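Local coordinates for protein 5'-Methylthioadenosine Nucleosidase (Arabidopsis thaliana, PDB 2H8G) that is a nucleosidase of the phosphorylase superfamily that binds adenine in a pocket of its alpha/beta fold, at residues V29-A34 against L40-K45; V77-D82 against S96-A101; D129-S134 against A196-M201; D140-I145 against S184-T189. All coordinates share one frame; numbering follows the deposited sequence.

How the contacts relate
From the N terminus, contact 1 comes first, closing a loop of five residues as strand 28-32 passes into helix 36-45. Contact 2 follows in series and closes thirteen residues between the end of strand 72-78 and helix 92-106. These two touch, because strands 28-32 and 72-78 are neighbours in the sheet, and I33 N lies 3.0 Å from V77 O. Contact 3 spans 61 residues and joins strands 130-138 and 198-200 beside the adenine, on the far side of the chain's centre from contacts 1 and 2. Nested within that loop, contact 4 sets residues 140-145 against helix 185-193. Contacts 2 and 4 both reach the second subunit.

Contact 1. Residues V29-A34 against L40-K45; sequences VVFVIA and LPLVNK
F31 and L42 carry this strand-to-helix packing at the start of the phosphorylase-superfamily fold, where strand 28-32 leads through a short connection into helix 36-45. A single methyl does the work: L42 CD2 sits over one face of the phenyl ring, 3.8 Å from F31 CE2, in a CH-pi contact. The line from ring centre to methyl is only 14° from the ring normal, although CD2 is displaced a little toward the rim. The two side chains cross at about a right angle. L42 CG is anti to the backbone N (chi1 -171°), which carries CD2 out from the helix to the ring. The buried aromatic gives a broad flat surface, and a leucine, branched at CG, can set one methyl on it.

Further out, I256 and A252 of helix 233-259 pack on F31 and L42 respectively, adding a second helix to the apolar layer. On the sheet side, strand 28-32 is held between strands 72-78 and 110-119; backbone hydrogen bonding of F31 with N75 and, probably, of F31 O with V77 N holds the residue in the sheet. P41 lacks an N-H, which suits the kink just before L42, where the backbone nitrogens of P41 and L42 make no bond to the preceding turn. The same leucine methyl also meets a second side chain, with I33 CD1 lying 4.3 Å from L42 CD2.

Contact 2. Residues V77-D82 against S96-A101; sequences VCPGRD and SLITFA
I98 meets V77, C78 and P79 with one extended branch, and its conformation explains how. CG1 stands between the backbone N and the carbonyl carbon (chi1 66°), a crowded setting for an isoleucine on a helix. From there chi2 is 177°, so the chain runs straight out and delivers CD1 to the point where strand 72-78 ends. The methyl comes to 3.6 Å from P79 CD, almost as near to P79 N, and 4.0 Å from V77 O. It therefore touches backbone and ring together. The other branch, CG2, lies beside the backbone N and reaches P79 CA at 4.0 Å, so that the two arms of I98 share the proline between them.

Each partner suits its place. V77 is beta-branched, as fits an extended strand, and offers CG2 to I98 CD1 at the looser distance of 4.3 Å. C78 directs its side chain to the other face of the sheet, leaving mainly backbone for the isoleucine. P79, having no N-H, can accept a methyl against its nitrogen without leaving a donor buried, and its ring-fixed phi (-63°) suits the point where the strand ends.

I98 also packs on V32 of the neighbouring strand, while L97 and F100 of the same helix meet F100 and L97 of the second subunit. Strand 72-78, helix 92-106 and strand 110-119 form a beta-alpha-beta crossover, both strands running parallel to strand 28-32 between them, and I98 packs its helix against the first strand of that unit.

Contact 3. Residues D129-S134 against A196-M201; sequences DVFLVS and ATLKDM. With ADE (adenine), chain C.
F131 offers one face of its ring to L198, whose CD2 stands 3.7 Å above the ring plane and 16° off the ring normal, a CH-pi contact shifted toward the rim. T197 CG2 approaches obliquely and lies 3.8 Å from F131 CE2. The other leucine methyl, L198 CD1, packs at the foot of the side chain, 3.6 Å from F131 CB and also near V133 CG2. With its CG beside the backbone N (chi1 -45°), L198 swings both methyls to F131. V223 of strand 217-226 packs on both F131 and L198, so this apolar layer includes a third strand.

Leucine and phenylalanine suit this buried side because the methyls can lie on the phenyl face and foot, where no polar partner is needed. The next residues of the segment serve the adenine pocket. K199 extends almost straight from the backbone and then bends at its last torsion (chi4 -63°), bringing NZ to 2.8 Å from adenine N1 in a hydrogen bond. That nitrogen is also hydrogen-bonded to D182 O. D200 CA lies 3.5 Å and M201 CG 3.6 Å from adenine N3. D200 turns its carboxylate to K221, in a salt bridge, and to T177. The contact joins apolar packing by L198 to a strand whose K199 reaches the adenine from the other side; N1 acts as acceptor there, and D225 OD2 supplies a further hydrogen bond to the ligand.

Contact 4. Residues D140-I145 against S184-T189; sequences DRRIPI and STQDET
R142 and Q186 meet because both chains bend: the arginine turns at chi3 (-51°), and the glutamine, whose CG is anti to its backbone N, folds at chi2 (56°). Q186 CG thereby comes over one face of the guanidinium group, and it lies a short 3.3 Å from R142 CD. The guanidinium and amide planes are 18° apart, nearly parallel, though the amide lies mostly alongside R142 CD and NE. A long flexible glutamine suits this partly exposed place, where its methylene can cover the flat cation.

D187 faces the edge of the guanidinium group, but R142 NH1 and D187 OD1 stay 4.4 Å apart, too far for a salt bridge. A water lying in the guanidinium plane spans the gap, accepting from R142 NH1 at 2.9 Å and donating to D187 OD1 at 2.7 Å. D187 also helps to start helix 185-193. S184 and D187 form a capping box, with D187 N bonded to S184 OG at 3.0 Å and S184 N to D187 OD2 at 3.1 Å, the latter met from above the carboxylate plane.

The direct ion pairs cross the dimer interface: R142 NH2 bridges to D187 and D182 of the second subunit, and D187 receives R142 of that subunit in return. One carboxylate thus completes the capping box, holds a water and pairs with the other chain, which probably favours its negative form.

Contact 1. Residues V29-A34 against L40-K45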
loop_
_atom_site.group_PDB
_atom_site.type_symbol
_atom_site.label_atom_id
_atom_site.label_comp_id
_atom_site.label_asym_id
_atom_site.label_seq_id
_atom_site.Cartn_x
_atom_site.Cartn_y
_atom_site.Cartn_z
ATOM N N VAL A 29 13.297 -15.954 -10.549
ATOM C CA VAL A 29 12.644 -15.826 -9.256
ATOM C C VAL A 29 12.951 -14.452 -8.689
ATOM O O VAL A 29 14.077 -13.971 -8.797
ATOM C CB VAL A 29 13.169 -16.874 -8.253
ATOM C CG1 VAL A 29 12.466 -16.709 -6.908
ATOM C CG2 VAL A 29 12.965 -18.275 -8.806
ATOM N N VAL A 30 11.947 -13.818 -8.094
ATOM C CA VAL A 30 12.144 -12.517 -7.474
ATOM C C VAL A 30 11.823 -12.632 -5.994
ATOM O O VAL A 30 10.749 -13.110 -5.624
ATOM C CB VAL A 30 11.218 -11.425 -8.065
ATOM C CG1 VAL A 30 11.251 -10.184 -7.178
ATOM C CG2 VAL A 30 11.666 -11.054 -9.473
ATOM N N PHE A 31 12.772 -12.232 -5.156
ATOM C CA PHE A 31 12.557 -12.225 -3.714
ATOM C C PHE A 31 12.192 -10.793 -3.359
ATOM O O PHE A 31 12.890 -9.861 -3.757
ATOM C CB PHE A 31 13.832 -12.565 -2.933
ATOM C CG PHE A 31 14.115 -14.034 -2.811
ATOM C CD1 PHE A 31 14.695 -14.736 -3.863
ATOM C CD2 PHE A 31 13.823 -14.715 -1.631
ATOM C CE1 PHE A 31 14.983 -16.098 -3.741
ATOM C CE2 PHE A 31 14.106 -16.078 -1.499
ATOM C CZ PHE A 31 14.688 -16.767 -2.556
ATOM N N VAL A 32 11.091 -10.614 -2.635
ATOM C CA VAL A 32 10.692 -9.290 -2.185
ATOM C C VAL A 32 11.014 -9.333 -0.698
ATOM O O VAL A 32 10.435 -10.131 0.043
ATOM C CB VAL A 32 9.189 -9.037 -2.389
ATOM C CG1 VAL A 32 8.793 -7.731 -1.714
ATOM C CG2 VAL A 32 8.874 -8.973 -3.881
ATOM N N ILE A 33 11.965 -8.503 -0.277
ATOM C CA ILE A 33 12.411 -8.465 1.115
ATOM C C ILE A 33 12.384 -7.030 1.633
ATOM O O ILE A 33 13.015 -6.137 1.067
ATOM C CB ILE A 33 13.834 -9.064 1.225
ATOM C CG1 ILE A 33 13.819 -10.489 0.652
ATOM C CG2 ILE A 33 14.303 -9.070 2.673
ATOM C CD1 ILE A 33 15.160 -11.205 0.679
ATOM N N ALA A 34 11.653 -6.821 2.723
ATOM C CA ALA A 34 11.480 -5.493 3.303
ATOM C C ALA A 34 12.710 -4.816 3.893
ATOM O O ALA A 34 12.902 -3.615 3.701
ATOM C CB ALA A 34 10.389 -5.541 4.357
ATOM N N LEU A 40 20.666 -9.026 2.887
ATOM C CA LEU A 40 22.119 -9.170 2.816
ATOM C C LEU A 40 22.619 -10.601 2.992
ATOM O O LEU A 40 23.438 -11.071 2.204
ATOM C CB LEU A 40 22.802 -8.252 3.837
ATOM C CG LEU A 40 22.755 -6.754 3.517
ATOM C CD1 LEU A 40 23.399 -5.965 4.649
ATOM C CD2 LEU A 40 23.469 -6.488 2.195
ATOM N N PRO A 41 22.139 -11.313 4.024
ATOM C CA PRO A 41 22.594 -12.692 4.227
ATOM C C PRO A 41 22.407 -13.544 2.973
ATOM O O PRO A 41 23.280 -14.333 2.611
ATOM C CB PRO A 41 21.724 -13.171 5.386
ATOM C CG PRO A 41 21.496 -11.913 6.171
ATOM C CD PRO A 41 21.196 -10.913 5.085
ATOM N N LEU A 42 21.265 -13.371 2.313
ATOM C CA LEU A 42 20.951 -14.124 1.105
ATOM C C LEU A 42 21.766 -13.631 -0.088
ATOM O O LEU A 42 22.210 -14.425 -0.915
ATOM C CB LEU A 42 19.454 -14.014 0.792
ATOM C CG LEU A 42 18.903 -14.909 -0.321
ATOM C CD1 LEU A 42 19.104 -16.371 0.045
ATOM C CD2 LEU A 42 17.424 -14.615 -0.522
ATOM N N VAL A 43 21.956 -12.319 -0.174
ATOM C CA VAL A 43 22.728 -11.730 -1.263
ATOM C C VAL A 43 24.159 -12.267 -1.238
ATOM O O VAL A 43 24.693 -12.693 -2.262
ATOM C CB VAL A 43 22.770 -10.189 -1.150
ATOM C CG1 VAL A 43 23.751 -9.612 -2.165
ATOM C CG2 VAL A 43 21.378 -9.613 -1.380
ATOM N N ASN A 44 24.767 -12.244 -0.057
ATOM C CA ASN A 44 26.135 -12.719 0.123
ATOM C C ASN A 44 26.244 -14.218 -0.132
ATOM O O ASN A 44 27.233 -14.690 -0.694
ATOM C CB ASN A 44 26.613 -12.394 1.543
ATOM C CG ASN A 44 26.757 -10.898 1.784
ATOM O OD1 ASN A 44 26.845 -10.446 2.927
ATOM N ND2 ASN A 44 26.794 -10.124 0.704
ATOM N N LYS A 45 25.222 -14.963 0.276
ATOM C CA LYS A 45 25.210 -16.410 0.095
ATOM C C LYS A 45 25.316 -16.811 -1.373
ATOM O O LYS A 45 26.020 -17.761 -1.712
ATOM C CB LYS A 45 23.935 -17.005 0.701
ATOM C CG LYS A 45 23.795 -18.506 0.505
ATOM C CD LYS A 45 24.908 -19.272 1.199
ATOM C CE LYS A 45 24.756 -20.770 0.985
ATOM N NZ LYS A 45 25.800 -21.544 1.712
#

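Contact 2. Residues V77-D82 against S96-A101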
loop_
_atom_site.group_PDB
_atom_site.type_symbol
_atom_site.label_atom_id
_atom_site.label_comp_id
_atom_site.label_asym_id
_atom_site.label_seq_id
_atom_site.Cartn_x
_atom_site.Cartn_y
_atom_site.Cartn_z
ATOM N N VAL A 77 14.714 -7.798 -4.425
ATOM C CA VAL A 77 14.349 -6.391 -4.382
ATOM C C VAL A 77 13.945 -5.947 -2.985
ATOM O O VAL A 77 13.223 -6.652 -2.278
ATOM C CB VAL A 77 13.207 -6.089 -5.373
ATOM C CG1 VAL A 77 13.642 -6.468 -6.776
ATOM C CG2 VAL A 77 11.952 -6.857 -4.985
ATOM N N CYS A 78 14.435 -4.773 -2.595
ATOM C CA CYS A 78 14.159 -4.196 -1.285
ATOM C C CYS A 78 13.717 -2.753 -1.467
ATOM O O CYS A 78 14.219 -2.057 -2.351
ATOM C CB CYS A 78 15.422 -4.213 -0.422
ATOM S SG CYS A 78 16.186 -5.829 -0.232
ATOM N N PRO A 79 12.781 -2.280 -0.626
ATOM C CA PRO A 79 12.280 -0.905 -0.707
ATOM C C PRO A 79 13.369 0.132 -0.434
ATOM O O PRO A 79 13.241 1.296 -0.817
ATOM C CB PRO A 79 11.159 -0.884 0.333
ATOM C CG PRO A 79 11.616 -1.886 1.344
ATOM C CD PRO A 79 12.123 -3.013 0.471
ATOM N N GLY A 80 14.433 -0.298 0.235
ATOM C CA GLY A 80 15.543 0.593 0.524
ATOM C C GLY A 80 15.344 1.572 1.662
ATOM O O GLY A 80 14.363 1.507 2.405
ATOM N N ARG A 81 16.286 2.500 1.785
ATOM C CA ARG A 81 16.257 3.506 2.836
ATOM C C ARG A 81 15.278 4.635 2.556
ATOM O O ARG A 81 15.177 5.132 1.433
ATOM C CB ARG A 81 17.649 4.109 3.021
ATOM C CG ARG A 81 18.768 3.087 3.070
ATOM C CD ARG A 81 20.010 3.590 2.345
ATOM N NE ARG A 81 19.712 3.977 0.966
ATOM C CZ ARG A 81 19.238 5.166 0.601
ATOM N NH1 ARG A 81 19.009 6.102 1.513
ATOM N NH2 ARG A 81 18.982 5.417 -0.677
ATOM N N ASP A 82 14.558 5.035 3.595
ATOM C CA ASP A 82 13.614 6.132 3.491
ATOM C C ASP A 82 14.454 7.404 3.426
ATOM O O ASP A 82 15.335 7.609 4.259
ATOM C CB ASP A 82 12.718 6.172 4.726
ATOM C CG ASP A 82 11.751 7.332 4.698
ATOM O OD1 ASP A 82 10.880 7.347 3.807
ATOM O OD2 ASP A 82 11.865 8.231 5.559
ATOM N N SER A 96 4.030 -3.213 -1.691
ATOM C CA SER A 96 3.148 -3.368 -2.836
ATOM C C SER A 96 3.760 -2.713 -4.066
ATOM O O SER A 96 3.672 -3.255 -5.166
ATOM C CB SER A 96 1.762 -2.767 -2.540
ATOM O OG SER A 96 1.761 -1.350 -2.578
ATOM N N LEU A 97 4.398 -1.559 -3.876
ATOM C CA LEU A 97 5.013 -0.840 -4.990
ATOM C C LEU A 97 6.185 -1.593 -5.611
ATOM O O LEU A 97 6.261 -1.722 -6.835
ATOM C CB LEU A 97 5.477 0.547 -4.542
ATOM C CG LEU A 97 4.378 1.524 -4.122
ATOM C CD1 LEU A 97 4.999 2.727 -3.444
ATOM C CD2 LEU A 97 3.574 1.942 -5.342
ATOM N N ILE A 98 7.099 -2.100 -4.789
ATOM C CA ILE A 98 8.236 -2.820 -5.354
ATOM C C ILE A 98 7.817 -4.155 -5.958
ATOM O O ILE A 98 8.435 -4.633 -6.905
ATOM C CB ILE A 98 9.370 -3.033 -4.320
ATOM C CG1 ILE A 98 8.923 -3.966 -3.194
ATOM C CG2 ILE A 98 9.801 -1.688 -3.760
ATOM C CD1 ILE A 98 10.022 -4.263 -2.189
ATOM N N THR A 99 6.760 -4.758 -5.424
ATOM C CA THR A 99 6.277 -6.016 -5.976
ATOM C C THR A 99 5.698 -5.730 -7.366
ATOM O O THR A 99 5.979 -6.449 -8.328
ATOM C CB THR A 99 5.179 -6.645 -5.091
ATOM O OG1 THR A 99 5.716 -6.929 -3.797
ATOM C CG2 THR A 99 4.671 -7.937 -5.712
ATOM N N PHE A 100 4.908 -4.664 -7.462
ATOM C CA PHE A 100 4.294 -4.277 -8.724
ATOM C C PHE A 100 5.356 -3.935 -9.768
ATOM O O PHE A 100 5.336 -4.465 -10.878
ATOM C CB PHE A 100 3.384 -3.064 -8.514
ATOM C CG PHE A 100 2.770 -2.539 -9.780
ATOM C CD1 PHE A 100 1.714 -3.209 -10.390
ATOM C CD2 PHE A 100 3.263 -1.383 -10.376
ATOM C CE1 PHE A 100 1.159 -2.733 -11.580
ATOM C CE2 PHE A 100 2.715 -0.900 -11.563
ATOM C CZ PHE A 100 1.664 -1.577 -12.163
ATOM N N ALA A 101 6.286 -3.056 -9.407
ATOM C CA ALA A 101 7.333 -2.644 -10.340
ATOM C C ALA A 101 8.251 -3.798 -10.745
ATOM O O ALA A 101 8.638 -3.909 -11.912
ATOM C CB ALA A 101 8.149 -1.503 -9.733
#

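Contact 3. Residues D129-S134 against A196-M201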
loop_
_atom_site.group_PDB
_atom_site.type_symbol
_atom_site.label_atom_id
_atom_site.label_comp_id
_atom_site.label_asym_id
_atom_site.label_seq_id
_atom_site.Cartn_x
_atom_site.Cartn_y
_atom_site.Cartn_z
ATOM N N ASP A 129 11.793 -20.492 14.002
ATOM C CA ASP A 129 11.084 -21.272 12.997
ATOM C C ASP A 129 10.927 -20.480 11.708
ATOM O O ASP A 129 10.642 -19.285 11.740
ATOM C CB ASP A 129 9.671 -21.645 13.463
ATOM C CG ASP A 129 9.659 -22.692 14.549
ATOM O OD1 ASP A 129 10.661 -23.421 14.704
ATOM O OD2 ASP A 129 8.621 -22.798 15.235
ATOM N N VAL A 130 11.122 -21.149 10.577
ATOM C CA VAL A 130 10.921 -20.509 9.289
ATOM C C VAL A 130 9.702 -21.212 8.712
ATOM O O VAL A 130 9.754 -22.397 8.382
ATOM C CB VAL A 130 12.107 -20.685 8.336
ATOM C CG1 VAL A 130 11.803 -19.977 7.018
ATOM C CG2 VAL A 130 13.371 -20.114 8.969
ATOM N N PHE A 131 8.605 -20.470 8.626
ATOM C CA PHE A 131 7.327 -20.972 8.134
ATOM C C PHE A 131 7.070 -20.767 6.649
ATOM O O PHE A 131 7.527 -19.794 6.051
ATOM C CB PHE A 131 6.175 -20.272 8.862
ATOM C CG PHE A 131 5.844 -20.839 10.210
ATOM C CD1 PHE A 131 6.678 -20.633 11.305
ATOM C CD2 PHE A 131 4.661 -21.548 10.393
ATOM C CE1 PHE A 131 6.330 -21.126 12.563
ATOM C CE2 PHE A 131 4.310 -22.038 11.642
ATOM C CZ PHE A 131 5.143 -21.829 12.729
ATOM N N LEU A 132 6.302 -21.692 6.079
ATOM C CA LEU A 132 5.862 -21.594 4.695
ATOM C C LEU A 132 4.402 -21.189 4.936
ATOM O O LEU A 132 3.689 -21.873 5.664
ATOM C CB LEU A 132 5.916 -22.957 4.005
ATOM C CG LEU A 132 5.637 -22.967 2.503
ATOM C CD1 LEU A 132 6.703 -22.163 1.772
ATOM C CD2 LEU A 132 5.631 -24.404 2.013
ATOM N N VAL A 133 3.958 -20.084 4.353
ATOM C CA VAL A 133 2.589 -19.618 4.575
ATOM C C VAL A 133 1.529 -20.287 3.698
ATOM O O VAL A 133 1.733 -20.458 2.499
ATOM C CB VAL A 133 2.511 -18.085 4.370
ATOM C CG1 VAL A 133 1.067 -17.611 4.441
ATOM C CG2 VAL A 133 3.350 -17.383 5.426
ATOM N N SER A 134 0.397 -20.647 4.304
ATOM C CA SER A 134 -0.713 -21.279 3.585
ATOM C C SER A 134 -1.572 -20.220 2.891
ATOM O O SER A 134 -1.790 -20.275 1.681
ATOM C CB SER A 134 -1.575 -22.099 4.552
ATOM O OG SER A 134 -1.973 -21.337 5.678
ATOM N N ALA A 196 -4.634 -16.775 12.781
ATOM C CA ALA A 196 -3.299 -16.638 12.220
ATOM C C ALA A 196 -2.251 -17.204 13.173
ATOM O O ALA A 196 -2.426 -17.180 14.391
ATOM C CB ALA A 196 -2.996 -15.170 11.944
ATOM N N THR A 197 -1.164 -17.724 12.609
ATOM C CA THR A 197 -0.070 -18.248 13.405
ATOM C C THR A 197 1.049 -17.224 13.382
ATOM O O THR A 197 1.835 -17.135 14.325
ATOM C CB THR A 197 0.492 -19.559 12.812
ATOM O OG1 THR A 197 -0.496 -20.590 12.913
ATOM C CG2 THR A 197 1.751 -19.994 13.550
ATOM N N LEU A 198 1.094 -16.440 12.304
ATOM C CA LEU A 198 2.147 -15.443 12.093
ATOM C C LEU A 198 1.609 -14.035 11.869
ATOM O O LEU A 198 0.506 -13.856 11.351
ATOM C CB LEU A 198 2.974 -15.844 10.872
ATOM C CG LEU A 198 3.384 -17.314 10.789
ATOM C CD1 LEU A 198 3.825 -17.639 9.369
ATOM C CD2 LEU A 198 4.485 -17.610 11.794
ATOM N N LYS A 199 2.419 -13.043 12.228
ATOM C CA LYS A 199 2.047 -11.640 12.100
ATOM C C LYS A 199 3.200 -10.859 11.479
ATOM O O LYS A 199 4.341 -10.952 11.946
ATOM C CB LYS A 199 1.714 -11.079 13.491
ATOM C CG LYS A 199 1.362 -9.603 13.543
ATOM C CD LYS A 199 1.121 -9.163 14.997
ATOM C CE LYS A 199 0.739 -7.701 15.086
ATOM N NZ LYS A 199 1.821 -6.798 14.593
ATOM N N ASP A 200 2.913 -10.099 10.424
ATOM C CA ASP A 200 3.959 -9.309 9.774
ATOM C C ASP A 200 3.421 -7.971 9.287
ATOM O O ASP A 200 2.312 -7.569 9.649
ATOM C CB ASP A 200 4.586 -10.071 8.604
ATOM C CG ASP A 200 3.726 -10.043 7.360
ATOM O OD1 ASP A 200 4.278 -10.205 6.247
ATOM O OD2 ASP A 200 2.495 -9.873 7.486
ATOM N N MET A 201 4.202 -7.283 8.461
ATOM C CA MET A 201 3.801 -5.974 7.978
ATOM C C MET A 201 3.752 -5.802 6.462
ATOM O O MET A 201 3.503 -4.693 5.992
ATOM C CB MET A 201 4.722 -4.906 8.588
ATOM C CG MET A 201 4.609 -4.800 10.101
ATOM S SD MET A 201 5.906 -3.810 10.874
ATOM C CE MET A 201 5.508 -2.211 10.253
HETATM N N9 ADE C . 8.039 -8.478 12.407
HETATM C C8 ADE C . 8.663 -9.137 13.408
HETATM N N7 ADE C . 7.894 -9.315 14.509
HETATM C C5 ADE C . 6.705 -8.724 14.175
HETATM C C6 ADE C . 5.449 -8.545 14.862
HETATM N N6 ADE C . 5.268 -9.000 16.096
HETATM N N1 ADE C . 4.412 -7.863 14.181
HETATM C C2 ADE C . 4.617 -7.398 12.904
HETATM N N3 ADE C . 5.789 -7.527 12.172
HETATM C C4 ADE C . 6.776 -8.200 12.872
#

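Contact 4. Residues D140-I145 against S184-T189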
loop_
_atom_site.group_PDB
_atom_site.type_symbol
_atom_site.label_atom_id
_atom_site.label_comp_id
_atom_site.label_asym_id
_atom_site.label_seq_id
_atom_site.Cartn_x
_atom_site.Cartn_y
_atom_site.Cartn_z
ATOM N N ASP A 140 -5.770 -5.114 9.891
ATOM C CA ASP A 140 -5.983 -3.700 10.186
ATOM C C ASP A 140 -6.707 -2.884 9.117
ATOM O O ASP A 140 -6.568 -1.660 9.062
ATOM C CB ASP A 140 -4.642 -3.033 10.528
ATOM C CG ASP A 140 -3.711 -2.923 9.330
ATOM O OD1 ASP A 140 -3.929 -3.624 8.319
ATOM O OD2 ASP A 140 -2.739 -2.133 9.417
ATOM N N ARG A 141 -7.475 -3.549 8.260
ATOM C CA ARG A 141 -8.247 -2.829 7.247
ATOM C C ARG A 141 -9.692 -3.160 7.585
ATOM O O ARG A 141 -10.321 -4.007 6.950
ATOM C CB ARG A 141 -7.891 -3.299 5.832
ATOM C CG ARG A 141 -6.395 -3.309 5.556
ATOM C CD ARG A 141 -6.099 -3.237 4.062
ATOM N NE ARG A 141 -6.803 -4.265 3.309
ATOM C CZ ARG A 141 -6.749 -4.366 1.985
ATOM N NH1 ARG A 141 -6.019 -3.500 1.288
ATOM N NH2 ARG A 141 -7.436 -5.310 1.356
ATOM N N ARG A 142 -10.194 -2.491 8.620
ATOM C CA ARG A 142 -11.546 -2.726 9.115
ATOM C C ARG A 142 -12.593 -1.843 8.460
ATOM O O ARG A 142 -12.606 -0.634 8.651
ATOM C CB ARG A 142 -11.589 -2.504 10.632
ATOM C CG ARG A 142 -10.494 -3.236 11.423
ATOM C CD ARG A 142 -10.592 -2.902 12.912
ATOM N NE ARG A 142 -10.635 -1.456 13.115
ATOM C CZ ARG A 142 -9.572 -0.675 13.283
ATOM N NH1 ARG A 142 -8.349 -1.193 13.301
ATOM N NH2 ARG A 142 -9.735 0.640 13.384
ATOM N N ILE A 143 -13.473 -2.461 7.678
ATOM C CA ILE A 143 -14.551 -1.734 7.011
ATOM C C ILE A 143 -15.785 -2.545 7.404
ATOM O O ILE A 143 -16.248 -3.407 6.658
ATOM C CB ILE A 143 -14.356 -1.727 5.476
ATOM C CG1 ILE A 143 -12.909 -1.350 5.137
ATOM C CG2 ILE A 143 -15.295 -0.708 4.851
ATOM C CD1 ILE A 143 -12.559 -1.453 3.658
ATOM N N PRO A 144 -16.323 -2.271 8.607
ATOM C CA PRO A 144 -17.487 -2.920 9.217
ATOM C C PRO A 144 -18.831 -2.872 8.503
ATOM O O PRO A 144 -19.864 -2.653 9.137
ATOM C CB PRO A 144 -17.542 -2.279 10.601
ATOM C CG PRO A 144 -17.088 -0.895 10.329
ATOM C CD PRO A 144 -15.898 -1.115 9.417
ATOM N N ILE A 145 -18.823 -3.096 7.195
ATOM C CA ILE A 145 -20.055 -3.101 6.420
ATOM C C ILE A 145 -20.009 -4.247 5.414
ATOM O O ILE A 145 -18.937 -4.738 5.068
ATOM C CB ILE A 145 -20.267 -1.758 5.686
ATOM C CG1 ILE A 145 -19.098 -1.477 4.742
ATOM C CG2 ILE A 145 -20.415 -0.635 6.704
ATOM C CD1 ILE A 145 -19.183 -0.134 4.051
ATOM N N SER A 184 -2.603 -3.648 18.753
ATOM C CA SER A 184 -3.637 -2.979 19.524
ATOM C C SER A 184 -4.675 -4.006 19.936
ATOM O O SER A 184 -4.688 -5.130 19.435
ATOM C CB SER A 184 -4.306 -1.881 18.695
ATOM O OG SER A 184 -5.130 -2.433 17.681
ATOM N N THR A 185 -5.546 -3.622 20.859
ATOM C CA THR A 185 -6.584 -4.524 21.320
ATOM C C THR A 185 -7.483 -4.907 20.147
ATOM O O THR A 185 -7.935 -6.046 20.044
ATOM C CB THR A 185 -7.421 -3.866 22.430
ATOM O OG1 THR A 185 -7.961 -2.627 21.955
ATOM C CG2 THR A 185 -6.550 -3.591 23.655
ATOM N N GLN A 186 -7.725 -3.954 19.252
ATOM C CA GLN A 186 -8.561 -4.210 18.086
ATOM C C GLN A 186 -7.859 -5.187 17.141
ATOM O O GLN A 186 -8.493 -6.084 16.586
ATOM C CB GLN A 186 -8.869 -2.896 17.361
ATOM C CG GLN A 186 -9.773 -3.031 16.142
ATOM C CD GLN A 186 -11.099 -3.712 16.446
ATOM O OE1 GLN A 186 -11.182 -4.942 16.513
ATOM N NE2 GLN A 186 -12.143 -2.913 16.638
ATOM N N ASP A 187 -6.551 -5.015 16.962
ATOM C CA ASP A 187 -5.791 -5.911 16.092
ATOM C C ASP A 187 -5.844 -7.333 16.638
ATOM O O ASP A 187 -6.089 -8.290 15.904
ATOM C CB ASP A 187 -4.316 -5.503 16.010
ATOM C CG ASP A 187 -4.101 -4.131 15.398
ATOM O OD1 ASP A 187 -4.930 -3.685 14.576
ATOM O OD2 ASP A 187 -3.067 -3.504 15.726
ATOM N N GLU A 188 -5.588 -7.458 17.937
ATOM C CA GLU A 188 -5.571 -8.750 18.609
ATOM C C GLU A 188 -6.865 -9.537 18.450
ATOM O O GLU A 188 -6.834 -10.729 18.162
ATOM C CB GLU A 188 -5.260 -8.554 20.095
ATOM C CG GLU A 188 -5.230 -9.842 20.909
ATOM C CD GLU A 188 -4.799 -9.609 22.347
ATOM O OE1 GLU A 188 -5.322 -8.668 22.981
ATOM O OE2 GLU A 188 -3.944 -10.370 22.845
ATOM N N THR A 189 -7.999 -8.872 18.642
ATOM C CA THR A 189 -9.291 -9.537 18.518
ATOM C C THR A 189 -9.459 -10.151 17.132
ATOM O O THR A 189 -9.950 -11.271 16.989
ATOM C CB THR A 189 -10.456 -8.549 18.761
ATOM O OG1 THR A 189 -10.349 -7.993 20.077
ATOM C CG2 THR A 189 -11.793 -9.264 18.629
HETATM O O HOH W 1 -7.382 -3.904 13.588
#